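Local coordinates for protein FACT-Spt16 (Cicer arietinum, PDB 5CE6) that serves as a subunit of the FACT histone chaperone complex and probably binds histones H3-H4 during transcription through its N-terminal domain, at residues Glu330-Ala335 with Leu408-Leu413; Ala351-Ala356 with Ser369-Ser374. All blocks are in the same frame, centred on the assembly; numbering follows the deposited sequence.

Overall arrangement
Contacts 1 and 2 involve two consecutive helices, 323-342 and 349-363, of the M24-like domain; the centres of the two contacts lie about 9 Å apart. In contact 1 the first helix lies on strand 403-414; in contact 2 the second helix holds the loop that leads from its own end to strand 376-378. That loop runs beside the strand of contact 1: Gln411 N lies 2.7 Å from Cys370 O and Thr372 N 2.9 Å from Gly409 O, both probable hydrogen bonds. Leu371 is shared, touching Phe410 of contact 1 and Tyr353 of contact 2. A bound acetate, probably from the crystallisation liquor, sits near both contacts, about 4 Å from the side chain of Ser374 and about 6 Å from Gly409.

Contact 1: Glu330-Ala335 with Leu408-Leu413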
ATOM      1  N   GLU A 330      18.258  17.148   8.858  1.00 12.57           N
ATOM      2  CA  GLU A 330      17.451  18.050   9.670  1.00 12.90           C
ATOM      3  C   GLU A 330      16.336  18.668   8.840  1.00 12.72           C
ATOM      4  O   GLU A 330      15.181  18.752   9.298  1.00 12.55           O
ATOM      5  CB  GLU A 330      18.326  19.142  10.292  1.00 16.31           C
ATOM      6  CG  GLU A 330      19.321  18.601  11.297  1.00 19.85           C
ATOM      7  CD  GLU A 330      20.039  19.700  12.050  1.00 28.31           C
ATOM      8  OE1 GLU A 330      19.818  19.820  13.272  1.00 38.28           O
ATOM      9  OE2 GLU A 330      20.821  20.439  11.423  1.00 28.91           O
ATOM     10  N   VAL A 331      16.681  19.066   7.616  1.00 12.84           N
ATOM     11  CA  VAL A 331      15.711  19.670   6.701  1.00 12.82           C
ATOM     12  C   VAL A 331      14.642  18.659   6.276  1.00 13.34           C
ATOM     13  O   VAL A 331      13.442  18.970   6.250  1.00 12.92           O
ATOM     14  CB  VAL A 331      16.400  20.283   5.477  1.00 15.57           C
ATOM     15  CG1 VAL A 331      15.373  20.825   4.492  1.00 18.29           C
ATOM     16  CG2 VAL A 331      17.353  21.404   5.916  1.00 15.64           C
ATOM     17  N   LEU A 332      15.076  17.441   5.961  1.00 12.79           N
ATOM     18  CA  LEU A 332      14.131  16.382   5.594  1.00 10.66           C
ATOM     19  C   LEU A 332      13.137  16.110   6.715  1.00 10.99           C
ATOM     20  O   LEU A 332      11.943  15.953   6.464  1.00 13.39           O
ATOM     21  CB  LEU A 332      14.867  15.091   5.226  1.00 10.26           C
ATOM     22  CG  LEU A 332      13.906  13.972   4.799  1.00  9.57           C
ATOM     23  CD1 LEU A 332      13.214  14.388   3.504  1.00 12.52           C
ATOM     24  CD2 LEU A 332      14.674  12.668   4.593  1.00 12.41           C
ATOM     25  N   LEU A 333      13.630  16.027   7.945  1.00 11.97           N
ATOM     26  CA  LEU A 333      12.752  15.804   9.090  1.00 13.76           C
ATOM     27  C   LEU A 333      11.707  16.916   9.240  1.00 12.88           C
ATOM     28  O   LEU A 333      10.517  16.643   9.457  1.00 11.67           O
ATOM     29  CB  LEU A 333      13.584  15.640  10.371  1.00 11.84           C
ATOM     30  CG  LEU A 333      12.803  15.528  11.684  1.00 12.79           C
ATOM     31  CD1 LEU A 333      11.818  14.364  11.646  1.00 12.86           C
ATOM     32  CD2 LEU A 333      13.778  15.356  12.827  1.00 19.56           C
ATOM     33  N   LYS A 334      12.143  18.163   9.116  1.00 15.11           N
ATOM     34  CA  LYS A 334      11.243  19.307   9.256  1.00 14.11           C
ATOM     35  C   LYS A 334      10.218  19.295   8.118  1.00 15.22           C
ATOM     36  O   LYS A 334       9.040  19.603   8.320  1.00 13.13           O
ATOM     37  CB  LYS A 334      12.062  20.604   9.268  1.00 13.02           C
ATOM     38  CG  LYS A 334      11.274  21.878   9.485  1.00 18.05           C
ATOM     39  CD  LYS A 334      12.245  23.061   9.565  1.00 20.95           C
ATOM     40  CE  LYS A 334      11.521  24.394   9.646  1.00 31.49           C
ATOM     41  NZ  LYS A 334      12.510  25.509   9.799  1.00 32.72           N
ATOM     42  N   ALA A 335      10.665  18.909   6.926  1.00 11.96           N
ATOM     43  CA  ALA A 335       9.768  18.822   5.779  1.00 11.65           C
ATOM     44  C   ALA A 335       8.744  17.706   5.947  1.00 10.58           C
ATOM     45  O   ALA A 335       7.563  17.882   5.625  1.00 12.55           O
ATOM     46  CB  ALA A 335      10.554  18.643   4.490  1.00 13.18           C
ATOM     47  N   LEU A 408       8.989  10.527   2.616  1.00  8.16           N
ATOM     48  CA  LEU A 408       9.588  11.673   1.960  1.00 10.56           C
ATOM     49  C   LEU A 408      11.108  11.537   1.991  1.00  9.24           C
ATOM     50  O   LEU A 408      11.689  11.124   3.008  1.00  9.82           O
ATOM     51  CB  LEU A 408       9.157  12.951   2.696  1.00  8.43           C
ATOM     52  CG  LEU A 408       9.597  14.268   2.058  1.00 11.05           C
ATOM     53  CD1 LEU A 408       8.840  14.512   0.764  1.00 13.37           C
ATOM     54  CD2 LEU A 408       9.399  15.431   3.032  1.00 11.56           C
ATOM     55  N   GLY A 409      11.757  11.852   0.874  1.00  9.25           N
ATOM     56  CA  GLY A 409      13.195  11.699   0.812  1.00  9.92           C
ATOM     57  C   GLY A 409      13.941  12.759   0.039  1.00 10.47           C
ATOM     58  O   GLY A 409      13.352  13.627  -0.613  1.00 10.68           O
ATOM     59  N   PHE A 410      15.265  12.693   0.133  1.00 12.84           N
ATOM     60  CA  PHE A 410      16.139  13.457  -0.742  1.00 11.70           C
ATOM     61  C   PHE A 410      16.897  12.449  -1.577  1.00 12.03           C
ATOM     62  O   PHE A 410      17.469  11.505  -1.024  1.00 12.38           O
ATOM     63  CB  PHE A 410      17.142  14.274   0.069  1.00 11.44           C
ATOM     64  CG  PHE A 410      16.626  15.603   0.531  1.00 13.77           C
ATOM     65  CD1 PHE A 410      16.162  16.537  -0.383  1.00 12.13           C
ATOM     66  CD2 PHE A 410      16.624  15.925   1.889  1.00 13.22           C
ATOM     67  CE1 PHE A 410      15.701  17.788   0.051  1.00 15.03           C
ATOM     68  CE2 PHE A 410      16.170  17.160   2.335  1.00 12.04           C
ATOM     69  CZ  PHE A 410      15.698  18.093   1.419  1.00 15.87           C
ATOM     70  N   GLN A 411      16.907  12.649  -2.892  1.00 12.54           N
ATOM     71  CA  GLN A 411      17.592  11.723  -3.807  1.00 14.22           C
ATOM     72  C   GLN A 411      18.815  12.352  -4.433  1.00 12.76           C
ATOM     73  O   GLN A 411      18.730  13.432  -5.022  1.00 14.93           O
ATOM     74  CB  GLN A 411      16.659  11.280  -4.940  1.00 16.48           C
ATOM     75  CG  GLN A 411      15.223  11.111  -4.525  1.00 35.29           C
ATOM     76  CD  GLN A 411      14.342  10.652  -5.664  1.00 32.76           C
ATOM     77  OE1 GLN A 411      13.560  11.431  -6.215  1.00 30.37           O
ATOM     78  NE2 GLN A 411      14.459   9.381  -6.021  1.00 30.57           N
ATOM     79  N   ASN A 412      19.949  11.665  -4.317  1.00 12.99           N
ATOM     80  CA  ASN A 412      21.198  12.065  -4.974  1.00 14.02           C
ATOM     81  C   ASN A 412      21.755  13.427  -4.559  1.00 17.72           C
ATOM     82  O   ASN A 412      22.192  14.229  -5.395  1.00 17.97           O
ATOM     83  CB  ASN A 412      21.092  11.957  -6.503  1.00 14.53           C
ATOM     84  CG  ASN A 412      20.734  10.558  -6.961  1.00 18.72           C
ATOM     85  OD1 ASN A 412      21.158   9.568  -6.363  1.00 17.22           O
ATOM     86  ND2 ASN A 412      19.943  10.470  -8.024  1.00 22.94           N
ATOM     87  N   LEU A 413      21.739  13.688  -3.258  1.00 13.54           N
ATOM     88  CA  LEU A 413      22.515  14.798  -2.729  1.00 15.16           C
ATOM     89  C   LEU A 413      23.991  14.456  -2.857  1.00 15.62           C
ATOM     90  O   LEU A 413      24.362  13.288  -2.992  1.00 17.60           O
ATOM     91  CB  LEU A 413      22.161  15.044  -1.267  1.00 15.90           C
ATOM     92  CG  LEU A 413      20.730  15.498  -0.998  1.00 21.16           C
ATOM     93  CD1 LEU A 413      20.474  15.491   0.489  1.00 19.99           C
ATOM     94  CD2 LEU A 413      20.520  16.896  -1.564  1.00 24.99           C
TER
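With CG anti to the backbone N (chi1 -178°), Leu332 sends its two methyls across to the backbone of Leu408 and Gly409, while Phe410, its CG anti to the carbonyl carbon (chi1 -85°), points its ring toward the helix. Leu332 CD1 lies 3.6 Å from Leu408 O, 3.8 Å from Gly409 CA and 3.9 Å from Leu408 CG; the glycine puts no side chain of its own into the contact. Nearer the backbone, Leu332 CB approaches the ring of Phe410 obliquely, 3.8 Å from CE2. Val331 meets that ring differently: its CG1 comes to the edge at CZ, 4.1 Å away, near the ring plane. This is helix-on-sheet packing in the pita-bread-like fold of the M24 family; the axes of 330-335 and 408-411 run at 149°, closer to antiparallel than to crossed. Cutting Leu332 back to an alanine is likely to open a gap over Gly409 and leave Leu408 CG without that methyl. One turn along, Ala335 CB rests on Leu408 CD2 at 3.7 Å. Helix 349-363 adds further cover, Val360 touching Val331 and Phe410, and Val359 touching Ala335.

Contact 2: Ala351-Ala356 with Ser369-Ser374; sequences AAYLAA and SCLTKS
Tyr353 OH is gripped twice: it donates a 2.8 Å hydrogen bond to Thr372 O and accepts one from a water 2.7 Å away. Both oxygens lie at the edge of the phenol, in its plane. Seen from the carbonyl, the hydroxyl arrives at 135° and is tilted 20° from the peptide plane. A chi1 of 179°, which sets CG opposite the backbone N, extends the tyrosine from its helix to the loop, where its ring also comes up against the next peptide, CE1 lying 3.4 Å from Lys373 O. The water links onward to Lys373 NZ, but that bond is weak. The tyrosine thus ties helix 349-363 to the loop that follows it, within the M24-like domain, where the chain leads into strand 376-378, an outer strand of the four-stranded antiparallel sheet. Beside the polar bond, Leu371 CD2 comes within 4.1 Å of Tyr353 OH and, one turn on along the helix, makes a loose apolar contact with Ala356 CB at 4.4 Å. The loop braces itself as well: Thr372 OG1 donates to Ser374 O at 2.8 Å, nearly in line with the carbonyl bond, and accepts from Gly409 N, while Ser374 OG is hydrogen-bonded to Asn389 and Gly376.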
ATOM      1  N   ALA A 351      -1.490  20.597  -1.030  1.00 19.85           N
ATOM      2  CA  ALA A 351      -1.040  21.600  -0.078  1.00 16.03           C
ATOM      3  C   ALA A 351      -0.063  20.967   0.918  1.00 15.06           C
ATOM      4  O   ALA A 351       0.897  21.609   1.368  1.00 17.86           O
ATOM      5  CB  ALA A 351      -2.229  22.215   0.648  1.00 18.47           C
ATOM      6  N   ALA A 352      -0.327  19.712   1.265  1.00 16.85           N
ATOM      7  CA  ALA A 352       0.525  18.971   2.184  1.00 18.98           C
ATOM      8  C   ALA A 352       1.896  18.722   1.571  1.00 15.88           C
ATOM      9  O   ALA A 352       2.919  18.876   2.239  1.00 18.41           O
ATOM     10  CB  ALA A 352      -0.136  17.656   2.594  1.00 17.02           C
ATOM     11  N   TYR A 353       1.921  18.333   0.298  1.00 12.90           N
ATOM     12  CA  TYR A 353       3.195  18.176  -0.392  1.00 16.86           C
ATOM     13  C   TYR A 353       3.945  19.511  -0.478  1.00 18.57           C
ATOM     14  O   TYR A 353       5.139  19.589  -0.172  1.00 18.82           O
ATOM     15  CB  TYR A 353       3.015  17.552  -1.790  1.00 14.34           C
ATOM     16  CG  TYR A 353       4.349  17.430  -2.504  1.00 14.80           C
ATOM     17  CD1 TYR A 353       5.210  16.373  -2.226  1.00 13.58           C
ATOM     18  CD2 TYR A 353       4.760  18.394  -3.404  1.00 17.76           C
ATOM     19  CE1 TYR A 353       6.452  16.270  -2.859  1.00 18.96           C
ATOM     20  CE2 TYR A 353       5.992  18.308  -4.033  1.00 18.82           C
ATOM     21  CZ  TYR A 353       6.833  17.249  -3.756  1.00 19.09           C
ATOM     22  OH  TYR A 353       8.064  17.183  -4.395  1.00 18.65           O
ATOM     23  N   LEU A 354       3.245  20.572  -0.876  1.00 16.20           N
ATOM     24  CA  LEU A 354       3.889  21.867  -1.031  1.00 22.30           C
ATOM     25  C   LEU A 354       4.363  22.443   0.301  1.00 20.26           C
ATOM     26  O   LEU A 354       5.237  23.302   0.326  1.00 19.30           O
ATOM     27  CB  LEU A 354       2.972  22.845  -1.767  1.00 25.37           C
ATOM     28  CG  LEU A 354       2.794  22.485  -3.244  1.00 25.38           C
ATOM     29  CD1 LEU A 354       1.686  23.301  -3.878  1.00 32.96           C
ATOM     30  CD2 LEU A 354       4.108  22.681  -3.994  1.00 25.96           C
ATOM     31  N   ALA A 355       3.803  21.954   1.407  1.00 18.47           N
ATOM     32  CA  ALA A 355       4.301  22.331   2.731  1.00 18.50           C
ATOM     33  C   ALA A 355       5.745  21.866   2.926  1.00 21.37           C
ATOM     34  O   ALA A 355       6.551  22.571   3.547  1.00 18.35           O
ATOM     35  CB  ALA A 355       3.399  21.776   3.828  1.00 20.99           C
ATOM     36  N   ALA A 356       6.063  20.684   2.395  1.00 16.43           N
ATOM     37  CA  ALA A 356       7.433  20.170   2.414  1.00 13.56           C
ATOM     38  C   ALA A 356       8.336  21.015   1.523  1.00 14.34           C
ATOM     39  O   ALA A 356       9.445  21.374   1.915  1.00 16.86           O
ATOM     40  CB  ALA A 356       7.477  18.723   1.948  1.00 13.41           C
ATOM     41  N   SER A 369      15.643  20.572  -5.553  1.00 20.99           N
ATOM     42  CA  SER A 369      15.639  19.691  -6.722  1.00 24.79           C
ATOM     43  C   SER A 369      15.848  18.215  -6.382  1.00 24.44           C
ATOM     44  O   SER A 369      15.545  17.341  -7.198  1.00 24.28           O
ATOM     45  CB  SER A 369      16.684  20.146  -7.748  1.00 24.12           C
ATOM     46  OG  SER A 369      17.985  20.092  -7.194  1.00 24.84           O
ATOM     47  N   CYS A 370      16.343  17.927  -5.179  1.00 16.76           N
ATOM     48  CA  CYS A 370      16.581  16.545  -4.797  1.00 16.15           C
ATOM     49  C   CYS A 370      15.427  15.949  -4.006  1.00 14.05           C
ATOM     50  O   CYS A 370      15.433  14.766  -3.716  1.00 15.15           O
ATOM     51  CB  CYS A 370      17.864  16.413  -3.984  1.00 14.87           C
ATOM     52  SG  CYS A 370      19.366  16.782  -4.939  1.00 23.83           S
ATOM     53  N   LEU A 371      14.451  16.775  -3.646  1.00 15.24           N
ATOM     54  CA  LEU A 371      13.316  16.282  -2.868  1.00 13.13           C
ATOM     55  C   LEU A 371      12.520  15.326  -3.739  1.00 18.54           C
ATOM     56  O   LEU A 371      12.353  15.576  -4.935  1.00 17.76           O
ATOM     57  CB  LEU A 371      12.438  17.448  -2.404  1.00 16.60           C
ATOM     58  CG  LEU A 371      11.345  17.130  -1.385  1.00 19.81           C
ATOM     59  CD1 LEU A 371      11.966  16.799  -0.037  1.00 13.32           C
ATOM     60  CD2 LEU A 371      10.383  18.304  -1.263  1.00 21.53           C
ATOM     61  N   THR A 372      12.061  14.222  -3.152  1.00 15.64           N
ATOM     62  CA  THR A 372      11.238  13.262  -3.887  1.00 13.62           C
ATOM     63  C   THR A 372       9.987  13.985  -4.388  1.00 14.41           C
ATOM     64  O   THR A 372       9.513  14.933  -3.746  1.00 15.30           O
ATOM     65  CB  THR A 372      10.866  12.030  -3.030  1.00 15.45           C
ATOM     66  OG1 THR A 372      10.284  12.460  -1.796  1.00 12.40           O
ATOM     67  CG2 THR A 372      12.100  11.196  -2.712  1.00 14.17           C
ATOM     68  N   LYS A 373       9.472  13.559  -5.538  1.00 12.01           N
ATOM     69  CA  LYS A 373       8.336  14.240  -6.157  1.00 18.27           C
ATOM     70  C   LYS A 373       7.023  13.860  -5.478  1.00 14.30           C
ATOM     71  O   LYS A 373       5.993  14.486  -5.713  1.00 17.77           O
ATOM     72  CB  LYS A 373       8.253  13.933  -7.653  1.00 27.74           C
ATOM     73  CG  LYS A 373       9.473  14.378  -8.449  1.00 32.82           C
ATOM     74  CD  LYS A 373       9.775  15.856  -8.249  1.00 36.14           C
ATOM     75  CE  LYS A 373      10.996  16.282  -9.065  1.00 41.60           C
ATOM     76  NZ  LYS A 373      11.472  17.651  -8.709  1.00 46.00           N
ATOM     77  N   SER A 374       7.073  12.827  -4.644  1.00 13.76           N
ATOM     78  CA  SER A 374       5.920  12.416  -3.851  1.00 13.45           C
ATOM     79  C   SER A 374       6.318  12.418  -2.383  1.00 15.12           C
ATOM     80  O   SER A 374       7.493  12.207  -2.050  1.00 12.70           O
ATOM     81  CB  SER A 374       5.462  11.022  -4.283  1.00 13.12           C
ATOM     82  OG  SER A 374       4.464  10.505  -3.417  1.00 13.42           O
TER
HETATM   83  O   HOH W   1       9.668  18.664  -6.013  1.00 43.20           O